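Local atomic coordinates of amine Dehydrogenase (Pseudomonas putida, PDB entry 1JMX), a protein that probably transfers electrons through two covalently bound c-type hemes, as the alpha subunit of a quinohemoprotein amine dehydrogenase. Residues A[32-40]-A[486-494]; A[279-290]-A[302-310]. All coordinates share one frame; numbering follows the deposited sequence.

Contact 1 of 2, residues A[32-40]-A[486-494]. With HEC (heme c), chain E.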
loop_
_atom_site.group_PDB
_atom_site.type_symbol
_atom_site.label_atom_id
_atom_site.label_comp_id
_atom_site.label_asym_id
_atom_site.label_seq_id
_atom_site.Cartn_x
_atom_site.Cartn_y
_atom_site.Cartn_z
ATOM N N LYS A 32 -18.666 -8.352 -10.826
ATOM C CA LYS A 32 -17.847 -8.229 -9.620
ATOM C C LYS A 32 -18.600 -8.725 -8.383
ATOM O O LYS A 32 -19.796 -9.037 -8.437
ATOM C CB LYS A 32 -17.471 -6.758 -9.371
ATOM C CG LYS A 32 -17.204 -5.900 -10.601
ATOM C CD LYS A 32 -17.160 -4.429 -10.203
ATOM C CE LYS A 32 -17.170 -3.500 -11.408
ATOM N NZ LYS A 32 -15.830 -3.245 -11.945
ATOM N N THR A 33 -17.889 -8.754 -7.260
ATOM C CA THR A 33 -18.463 -9.160 -5.982
ATOM C C THR A 33 -19.236 -7.951 -5.447
ATOM O O THR A 33 -19.147 -6.860 -6.013
ATOM C CB THR A 33 -17.350 -9.531 -4.955
ATOM O OG1 THR A 33 -16.536 -8.382 -4.682
ATOM C CG2 THR A 33 -16.477 -10.663 -5.479
ATOM N N PRO A 34 -20.038 -8.137 -4.380
ATOM C CA PRO A 34 -20.810 -7.033 -3.791
ATOM C C PRO A 34 -19.922 -5.851 -3.369
ATOM O O PRO A 34 -20.273 -4.693 -3.604
ATOM C CB PRO A 34 -21.473 -7.696 -2.588
ATOM C CG PRO A 34 -21.735 -9.075 -3.097
ATOM C CD PRO A 34 -20.438 -9.426 -3.783
ATOM N N GLU A 35 -18.775 -6.138 -2.756
ATOM C CA GLU A 35 -17.872 -5.065 -2.348
ATOM C C GLU A 35 -17.143 -4.471 -3.545
ATOM O O GLU A 35 -16.654 -3.355 -3.473
ATOM C CB GLU A 35 -16.879 -5.477 -1.242
ATOM C CG GLU A 35 -16.555 -6.945 -1.097
ATOM C CD GLU A 35 -17.693 -7.750 -0.511
ATOM O OE1 GLU A 35 -18.194 -8.634 -1.217
ATOM O OE2 GLU A 35 -18.095 -7.503 0.638
ATOM N N GLY A 36 -17.071 -5.229 -4.636
ATOM C CA GLY A 36 -16.439 -4.738 -5.845
ATOM C C GLY A 36 -17.339 -3.663 -6.437
ATOM O O GLY A 36 -16.879 -2.581 -6.813
ATOM N N TRP A 37 -18.637 -3.954 -6.494
ATOM C CA TRP A 37 -19.605 -2.995 -7.010
ATOM C C TRP A 37 -19.628 -1.740 -6.150
ATOM O O TRP A 37 -19.628 -0.634 -6.685
ATOM C CB TRP A 37 -21.001 -3.614 -7.136
ATOM C CG TRP A 37 -21.133 -4.451 -8.369
ATOM C CD1 TRP A 37 -21.361 -5.792 -8.431
ATOM C CD2 TRP A 37 -20.982 -4.005 -9.721
ATOM N NE1 TRP A 37 -21.354 -6.213 -9.739
ATOM C CE2 TRP A 37 -21.126 -5.137 -10.552
ATOM C CE3 TRP A 37 -20.735 -2.756 -10.314
ATOM C CZ2 TRP A 37 -21.031 -5.062 -11.945
ATOM C CZ3 TRP A 37 -20.640 -2.682 -11.703
ATOM C CH2 TRP A 37 -20.788 -3.830 -12.501
ATOM N N LEU A 38 -19.594 -1.909 -4.828
ATOM C CA LEU A 38 -19.574 -0.762 -3.923
ATOM C C LEU A 38 -18.334 0.109 -4.185
ATOM O O LEU A 38 -18.409 1.339 -4.149
ATOM C CB LEU A 38 -19.580 -1.211 -2.458
ATOM C CG LEU A 38 -19.339 -0.091 -1.433
ATOM C CD1 LEU A 38 -20.493 0.897 -1.451
ATOM C CD2 LEU A 38 -19.159 -0.676 -0.052
ATOM N N MET A 39 -17.201 -0.541 -4.448
ATOM C CA MET A 39 -15.941 0.148 -4.717
ATOM C C MET A 39 -15.961 0.957 -6.006
ATOM O O MET A 39 -15.370 2.024 -6.068
ATOM C CB MET A 39 -14.778 -0.838 -4.732
ATOM C CG MET A 39 -14.207 -1.128 -3.351
ATOM S SD MET A 39 -12.754 -2.196 -3.396
ATOM C CE MET A 39 -11.540 -1.086 -4.151
ATOM N N SER A 40 -16.639 0.449 -7.033
ATOM C CA SER A 40 -16.740 1.161 -8.308
ATOM C C SER A 40 -17.585 2.418 -8.155
ATOM O O SER A 40 -17.218 3.479 -8.651
ATOM C CB SER A 40 -17.355 0.268 -9.376
ATOM O OG SER A 40 -16.460 -0.749 -9.724
ATOM N N GLN A 486 0.494 3.251 9.397
ATOM C CA GLN A 486 -0.901 3.195 8.985
ATOM C C GLN A 486 -1.070 3.371 7.478
ATOM O O GLN A 486 -0.113 3.647 6.750
ATOM C CB GLN A 486 -1.714 4.308 9.670
ATOM C CG GLN A 486 -1.215 4.798 11.030
ATOM C CD GLN A 486 -0.238 5.962 10.928
ATOM O OE1 GLN A 486 0.954 5.757 10.783
ATOM N NE2 GLN A 486 -0.744 7.184 11.035
ATOM N N ARG A 487 -2.307 3.173 7.032
ATOM C CA ARG A 487 -2.713 3.373 5.649
ATOM C C ARG A 487 -4.096 3.998 5.806
ATOM O O ARG A 487 -4.880 3.572 6.658
ATOM C CB ARG A 487 -2.741 2.069 4.833
ATOM C CG ARG A 487 -3.573 0.933 5.388
ATOM C CD ARG A 487 -3.580 -0.248 4.426
ATOM N NE ARG A 487 -4.494 -0.044 3.304
ATOM C CZ ARG A 487 -4.644 -0.878 2.274
ATOM N NH1 ARG A 487 -3.932 -1.997 2.189
ATOM N NH2 ARG A 487 -5.561 -0.624 1.347
ATOM N N TRP A 488 -4.334 5.091 5.084
ATOM C CA TRP A 488 -5.600 5.812 5.158
ATOM C C TRP A 488 -6.610 5.430 4.086
ATOM O O TRP A 488 -7.794 5.715 4.227
ATOM C CB TRP A 488 -5.356 7.317 5.131
ATOM C CG TRP A 488 -4.433 7.786 6.202
ATOM C CD1 TRP A 488 -4.781 8.341 7.400
ATOM C CD2 TRP A 488 -2.999 7.788 6.160
ATOM N NE1 TRP A 488 -3.657 8.697 8.101
ATOM C CE2 TRP A 488 -2.548 8.370 7.364
ATOM C CE3 TRP A 488 -2.051 7.353 5.217
ATOM C CZ2 TRP A 488 -1.187 8.535 7.655
ATOM C CZ3 TRP A 488 -0.699 7.514 5.508
ATOM C CH2 TRP A 488 -0.282 8.102 6.721
ATOM N N ASN A 489 -6.140 4.847 2.989
ATOM C CA ASN A 489 -7.036 4.405 1.931
ATOM C C ASN A 489 -7.298 2.930 2.221
ATOM O O ASN A 489 -6.431 2.083 2.015
ATOM C CB ASN A 489 -6.400 4.579 0.549
ATOM C CG ASN A 489 -7.338 4.176 -0.590
ATOM O OD1 ASN A 489 -6.898 3.961 -1.724
ATOM N ND2 ASN A 489 -8.630 4.089 -0.297
ATOM N N ASN A 490 -8.492 2.634 2.717
ATOM C CA ASN A 490 -8.848 1.266 3.077
ATOM C C ASN A 490 -10.212 0.859 2.545
ATOM O O ASN A 490 -11.193 0.851 3.279
ATOM C CB ASN A 490 -8.831 1.108 4.600
ATOM C CG ASN A 490 -7.694 0.224 5.091
ATOM O OD1 ASN A 490 -6.890 0.651 5.927
ATOM N ND2 ASN A 490 -7.637 -1.022 4.601
ATOM N N PRO A 491 -10.289 0.524 1.252
ATOM C CA PRO A 491 -11.531 0.107 0.602
ATOM C C PRO A 491 -11.940 -1.282 1.124
ATOM O O PRO A 491 -11.151 -1.943 1.812
ATOM C CB PRO A 491 -11.127 0.032 -0.870
ATOM C CG PRO A 491 -9.892 0.864 -0.959
ATOM C CD PRO A 491 -9.180 0.531 0.288
ATOM N N PRO A 492 -13.172 -1.736 0.803
ATOM C CA PRO A 492 -13.757 -3.029 1.194
ATOM C C PRO A 492 -12.897 -4.235 0.813
ATOM O O PRO A 492 -12.915 -5.267 1.487
ATOM C CB PRO A 492 -15.073 -3.036 0.431
ATOM C CG PRO A 492 -15.466 -1.613 0.477
ATOM C CD PRO A 492 -14.182 -0.913 0.116
ATOM N N LEU A 493 -12.192 -4.108 -0.306
ATOM C CA LEU A 493 -11.305 -5.154 -0.792
ATOM C C LEU A 493 -9.864 -4.633 -0.775
ATOM O O LEU A 493 -9.589 -3.516 -1.214
ATOM C CB LEU A 493 -11.705 -5.578 -2.211
ATOM C CG LEU A 493 -13.060 -6.275 -2.374
ATOM C CD1 LEU A 493 -13.311 -6.633 -3.824
ATOM C CD2 LEU A 493 -13.090 -7.521 -1.516
ATOM N N PRO A 494 -8.933 -5.425 -0.220
ATOM C CA PRO A 494 -7.520 -5.039 -0.149
ATOM C C PRO A 494 -6.826 -5.068 -1.516
ATOM O O PRO A 494 -7.423 -5.567 -2.497
ATOM C CB PRO A 494 -6.938 -6.077 0.803
ATOM C CG PRO A 494 -7.759 -7.294 0.514
ATOM C CD PRO A 494 -9.157 -6.729 0.432
ATOM O OXT PRO A 494 -5.688 -4.566 -1.596
HETATM FE FE HEC E . -5.489 -1.460 -9.735
HETATM C CHA HEC E . -8.365 -0.366 -8.433
HETATM C CHB HEC E . -7.209 -3.817 -11.434
HETATM C CHC HEC E . -2.614 -2.477 -11.209
HETATM C CHD HEC E . -3.776 0.968 -8.023
HETATM N NA HEC E . -7.365 -1.992 -9.877
HETATM C C1A HEC E . -8.440 -1.435 -9.263
HETATM C C2A HEC E . -9.663 -2.102 -9.609
HETATM C C3A HEC E . -9.331 -3.086 -10.443
HETATM C C4A HEC E . -7.907 -3.005 -10.620
HETATM C CMA HEC E . -10.275 -4.079 -11.096
HETATM C CAA HEC E . -11.042 -1.721 -9.119
HETATM C CBA HEC E . -11.765 -1.210 -10.363
HETATM C CGA HEC E . -13.179 -0.722 -10.175
HETATM O O1A HEC E . -13.710 -0.726 -9.077
HETATM O O2A HEC E . -13.762 -0.315 -11.157
HETATM N NB HEC E . -5.013 -2.841 -11.025
HETATM C C1B HEC E . -5.860 -3.756 -11.651
HETATM C C2B HEC E . -5.196 -4.611 -12.575
HETATM C C3B HEC E . -3.890 -4.222 -12.545
HETATM C C4B HEC E . -3.776 -3.140 -11.560
HETATM C CMB HEC E . -5.845 -5.714 -13.437
HETATM C CAB HEC E . -2.819 -4.851 -13.423
HETATM C CBB HEC E . -2.363 -4.006 -14.616
HETATM N NC HEC E . -3.599 -0.895 -9.613
HETATM C C1C HEC E . -2.528 -1.436 -10.291
HETATM C C2C HEC E . -1.297 -0.787 -9.946
HETATM C C3C HEC E . -1.601 0.159 -9.054
HETATM C C4C HEC E . -3.045 0.115 -8.851
HETATM C CMC HEC E . 0.081 -1.144 -10.510
HETATM C CAC HEC E . -0.554 0.972 -8.325
HETATM C CBC HEC E . -0.047 2.277 -8.908
HETATM N ND HEC E . -5.960 -0.005 -8.499
HETATM C C1D HEC E . -5.152 0.920 -7.869
HETATM C C2D HEC E . -5.936 1.841 -7.041
HETATM C C3D HEC E . -7.240 1.417 -7.205
HETATM C C4D HEC E . -7.212 0.307 -8.072
HETATM C CMD HEC E . -5.396 2.997 -6.204
HETATM C CAD HEC E . -8.566 1.937 -6.635
HETATM C CBD HEC E . -8.509 3.061 -5.656
HETATM C CGD HEC E . -8.520 2.547 -4.256
HETATM O O1D HEC E . -8.104 1.386 -4.041
HETATM O O2D HEC E . -8.943 3.296 -3.347
#
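Glu35 and Pro492 bring the two backbones to 5.8 Å between their CA atoms, where the start of helix 34-48 meets the irregular C-terminal tail. Met39 lies along Pro492 and reaches both of its neighbours in the tail. Met39 CG lies 3.5 Å from Pro492 CD, tighter than usual carbon contact, and the two side chains run past each other in opposite directions. The chain then bends at its last torsion (chi3 69°), which swings Met39 CE onto the neighbouring proline, 3.5 Å from Pro491 CB. Met39 SD accepts a weak hydrogen bond from Leu493 N at 3.7 Å. Shortening Met39 to an alanine would probably open a gap beside Pro491 and the CD edge of Pro492, and leave Leu493 N without this weak acceptor. One helical turn before Met39, Glu35 is crossed at about a right angle by Leu493, whose CD2 is 3.5 Å from Glu35 CG, while the carboxylate turns off to a salt bridge with Arg239. The other methyl, Leu493 CD1, rests 3.8 Å from Thr33 OG1, the N-cap oxygen that weakly accepts from Gly36 N. One of the two hemes adjoins both segments: Ser40 OG donates to its O1A at 2.8 Å, and Pro491 CG sits beside the other propionate. The tail meets helix 34-48 chiefly through apolar contact, while Leu493 O and Pro494 O bond to Arg108, which also holds the heme.

Contact 2 of 2, residues A[279-290]-A[302-310]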
loop_
_atom_site.group_PDB
_atom_site.type_symbol
_atom_site.label_atom_id
_atom_site.label_comp_id
_atom_site.label_asym_id
_atom_site.label_seq_id
_atom_site.Cartn_x
_atom_site.Cartn_y
_atom_site.Cartn_z
ATOM N N VAL A 279 -23.993 -25.086 9.944
ATOM C CA VAL A 279 -24.805 -26.056 9.227
ATOM C C VAL A 279 -26.269 -25.867 9.597
ATOM O O VAL A 279 -26.607 -25.726 10.769
ATOM C CB VAL A 279 -24.355 -27.500 9.550
ATOM C CG1 VAL A 279 -25.366 -28.502 9.042
ATOM C CG2 VAL A 279 -23.020 -27.768 8.897
ATOM N N LYS A 280 -27.131 -25.851 8.586
ATOM C CA LYS A 280 -28.552 -25.680 8.822
ATOM C C LYS A 280 -29.200 -26.965 9.324
ATOM O O LYS A 280 -28.855 -28.072 8.905
ATOM C CB LYS A 280 -29.267 -25.225 7.557
ATOM C CG LYS A 280 -30.718 -24.863 7.788
ATOM C CD LYS A 280 -31.435 -24.555 6.485
ATOM C CE LYS A 280 -32.928 -24.267 6.714
ATOM N NZ LYS A 280 -33.652 -25.443 7.300
ATOM N N GLU A 281 -30.154 -26.789 10.229
ATOM C CA GLU A 281 -30.903 -27.897 10.795
ATOM C C GLU A 281 -31.588 -28.627 9.648
ATOM O O GLU A 281 -31.889 -28.024 8.618
ATOM C CB GLU A 281 -31.951 -27.365 11.771
ATOM C CG GLU A 281 -32.906 -26.351 11.144
ATOM C CD GLU A 281 -34.019 -25.919 12.083
ATOM O OE1 GLU A 281 -34.521 -24.783 11.913
ATOM O OE2 GLU A 281 -34.399 -26.717 12.982
ATOM N N GLY A 282 -31.800 -29.928 9.818
ATOM C CA GLY A 282 -32.444 -30.708 8.776
ATOM C C GLY A 282 -31.541 -31.759 8.163
ATOM O O GLY A 282 -32.036 -32.698 7.545
ATOM N N LYS A 283 -30.226 -31.574 8.284
ATOM C CA LYS A 283 -29.245 -32.531 7.766
ATOM C C LYS A 283 -28.299 -32.832 8.932
ATOM O O LYS A 283 -27.818 -31.903 9.585
ATOM C CB LYS A 283 -28.410 -31.921 6.634
ATOM C CG LYS A 283 -29.149 -30.967 5.706
ATOM C CD LYS A 283 -28.160 -30.183 4.811
ATOM C CE LYS A 283 -27.134 -29.376 5.633
ATOM N NZ LYS A 283 -27.771 -28.327 6.489
ATOM N N ALA A 284 -28.043 -34.116 9.193
ATOM C CA ALA A 284 -27.146 -34.536 10.276
ATOM C C ALA A 284 -25.685 -34.326 9.900
ATOM O O ALA A 284 -25.172 -34.947 8.961
ATOM C CB ALA A 284 -27.384 -36.003 10.641
ATOM N N ARG A 285 -25.030 -33.432 10.633
ATOM C CA ARG A 285 -23.627 -33.120 10.410
ATOM C C ARG A 285 -22.910 -33.086 11.753
ATOM O O ARG A 285 -23.526 -32.889 12.800
ATOM C CB ARG A 285 -23.479 -31.745 9.729
ATOM C CG ARG A 285 -23.970 -31.679 8.272
ATOM C CD ARG A 285 -22.821 -31.772 7.234
ATOM N NE ARG A 285 -21.976 -30.569 7.205
ATOM C CZ ARG A 285 -20.898 -30.390 7.971
ATOM N NH1 ARG A 285 -20.512 -31.332 8.832
ATOM N NH2 ARG A 285 -20.220 -29.249 7.901
ATOM N N LEU A 286 -21.606 -33.307 11.712
ATOM C CA LEU A 286 -20.778 -33.268 12.904
ATOM C C LEU A 286 -19.719 -32.219 12.576
ATOM O O LEU A 286 -18.769 -32.493 11.838
ATOM C CB LEU A 286 -20.161 -34.648 13.155
ATOM C CG LEU A 286 -19.420 -34.906 14.465
ATOM C CD1 LEU A 286 -20.210 -34.382 15.653
ATOM C CD2 LEU A 286 -19.171 -36.398 14.595
ATOM N N LEU A 287 -19.950 -31.000 13.061
ATOM C CA LEU A 287 -19.077 -29.853 12.826
ATOM C C LEU A 287 -17.659 -29.888 13.384
ATOM O O LEU A 287 -16.696 -29.751 12.630
ATOM C CB LEU A 287 -19.743 -28.567 13.312
ATOM C CG LEU A 287 -20.790 -27.889 12.434
ATOM C CD1 LEU A 287 -21.107 -26.526 13.042
ATOM C CD2 LEU A 287 -20.251 -27.720 11.015
ATOM N N ALA A 288 -17.532 -30.015 14.702
ATOM C CA ALA A 288 -16.218 -30.013 15.329
ATOM C C ALA A 288 -16.158 -30.639 16.729
ATOM O O ALA A 288 -17.185 -30.928 17.341
ATOM C CB ALA A 288 -15.697 -28.578 15.386
ATOM N N VAL A 289 -14.931 -30.883 17.189
ATOM C CA VAL A 289 -14.652 -31.425 18.512
ATOM C C VAL A 289 -13.918 -30.253 19.153
ATOM O O VAL A 289 -13.026 -29.675 18.533
ATOM C CB VAL A 289 -13.672 -32.633 18.453
ATOM C CG1 VAL A 289 -13.645 -33.361 19.784
ATOM C CG2 VAL A 289 -14.047 -33.580 17.342
ATOM N N GLN A 290 -14.302 -29.872 20.365
ATOM C CA GLN A 290 -13.654 -28.753 21.041
ATOM C C GLN A 290 -13.331 -29.112 22.490
ATOM O O GLN A 290 -14.223 -29.171 23.324
ATOM C CB GLN A 290 -14.564 -27.513 21.009
ATOM C CG GLN A 290 -15.082 -27.129 19.618
ATOM C CD GLN A 290 -15.873 -25.831 19.616
ATOM O OE1 GLN A 290 -16.361 -25.389 20.648
ATOM N NE2 GLN A 290 -15.987 -25.209 18.451
ATOM N N ILE A 302 -14.587 -32.379 26.801
ATOM C CA ILE A 302 -14.693 -32.225 25.366
ATOM C C ILE A 302 -16.147 -32.013 24.983
ATOM O O ILE A 302 -17.047 -32.647 25.527
ATOM C CB ILE A 302 -14.159 -33.456 24.635
ATOM C CG1 ILE A 302 -12.666 -33.602 24.894
ATOM C CG2 ILE A 302 -14.418 -33.351 23.151
ATOM C CD1 ILE A 302 -12.030 -34.748 24.137
ATOM N N THR A 303 -16.373 -31.097 24.054
ATOM C CA THR A 303 -17.714 -30.822 23.585
ATOM C C THR A 303 -17.783 -30.973 22.067
ATOM O O THR A 303 -16.879 -30.568 21.348
ATOM C CB THR A 303 -18.224 -29.441 24.063
ATOM O OG1 THR A 303 -18.853 -28.750 22.976
ATOM C CG2 THR A 303 -17.102 -28.603 24.647
ATOM N N LEU A 304 -18.811 -31.678 21.606
ATOM C CA LEU A 304 -19.032 -31.920 20.188
ATOM C C LEU A 304 -20.070 -30.936 19.673
ATOM O O LEU A 304 -21.092 -30.698 20.318
ATOM C CB LEU A 304 -19.501 -33.361 19.950
ATOM C CG LEU A 304 -18.506 -34.506 20.192
ATOM C CD1 LEU A 304 -17.252 -34.287 19.348
ATOM C CD2 LEU A 304 -18.145 -34.610 21.668
ATOM N N VAL A 305 -19.782 -30.336 18.525
ATOM C CA VAL A 305 -20.681 -29.360 17.920
ATOM C C VAL A 305 -21.207 -29.965 16.632
ATOM O O VAL A 305 -20.476 -30.673 15.930
ATOM C CB VAL A 305 -19.934 -28.035 17.598
ATOM C CG1 VAL A 305 -20.925 -26.933 17.257
ATOM C CG2 VAL A 305 -19.055 -27.626 18.768
ATOM N N GLY A 306 -22.483 -29.728 16.337
ATOM C CA GLY A 306 -23.043 -30.275 15.118
ATOM C C GLY A 306 -24.530 -30.089 14.962
ATOM O O GLY A 306 -25.164 -29.343 15.707
ATOM N N SER A 307 -25.078 -30.766 13.962
ATOM C CA SER A 307 -26.500 -30.704 13.677
ATOM C C SER A 307 -27.083 -32.114 13.601
ATOM O O SER A 307 -26.532 -32.988 12.929
ATOM C CB SER A 307 -26.733 -29.957 12.360
ATOM O OG SER A 307 -28.114 -29.882 12.047
ATOM N N GLY A 308 -28.197 -32.324 14.301
ATOM C CA GLY A 308 -28.850 -33.623 14.304
ATOM C C GLY A 308 -28.033 -34.695 15.002
ATOM O O GLY A 308 -27.922 -35.824 14.508
ATOM N N LEU A 309 -27.454 -34.342 16.147
ATOM C CA LEU A 309 -26.639 -35.279 16.917
ATOM C C LEU A 309 -27.504 -36.226 17.745
ATOM O O LEU A 309 -28.244 -35.801 18.637
ATOM C CB LEU A 309 -25.663 -34.528 17.838
ATOM C CG LEU A 309 -24.626 -33.601 17.190
ATOM C CD1 LEU A 309 -23.732 -33.003 18.264
ATOM C CD2 LEU A 309 -23.800 -34.364 16.163
ATOM N N ALA A 310 -27.431 -37.509 17.422
ATOM C CA ALA A 310 -28.189 -38.522 18.149
ATOM C C ALA A 310 -27.357 -39.793 18.180
ATOM O O ALA A 310 -26.773 -40.212 17.163
ATOM C CB ALA A 310 -29.536 -38.783 17.489
#
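Val289 and Leu304 run abreast on one face of the hairpin, Leu304 CD1 reaching 3.7 Å from Val289 CG1. Val289 CG1 is also pressed from another direction by Ile302 CG2 at 3.5 Å, closer than carbons usually pack; with CG1 anti to the backbone N (chi1 -167°), Val289 offers it to both. Further along this face, Leu286 and Leu309 meet at about a right angle, Leu286 CD1 to Leu309 CD2 3.6 Å, and Val357 of strand 354-362 packs on Leu286 and Val289. On the reverse face the Val305 and Gln290 side chains cross at a slant, Val305 CG2 3.8 Å from Gln290 CD, while the amide ends bond Arg197 and the carbonyl of Val196. Leu287 and Ala288 both sit opposite Val305, a classic beta bulge in this antiparallel hairpin. Past it, Gly306 fits where a side chain would strike Arg285 O. Ser307 ends the strand: its OG, anti to the backbone N, donates to Lys283 O at 3.2 Å. The greasy Val289 face is consistent with facing the interior of this E-set domain, whereas the Gln290 and Val305 side meets barrel strands 182-190 and 194-204 with mixed polar and apolar contacts, joining the two domains.

In the fold
From the N terminus the chain soon enters helix 34-48 in the heme-binding region, and the first half of contact 1 lies there. It goes on through further helices and the eight-stranded antiparallel barrel, whose last strand, 269-280, ends within contact 2. Contact 2 closes a short hairpin loop between strands 285-295 and 299-307, at the junction of the barrel and the next sheet. The rest of that sheet and the last sheet follow, and the tail returns to complete contact 1, closing a loop of 445 residues and tying the C-terminal end to the heme-binding region. Contact 2 is therefore nested inside contact 1. Their centres lie about 35 Å apart, on opposite sides of the chain's centre.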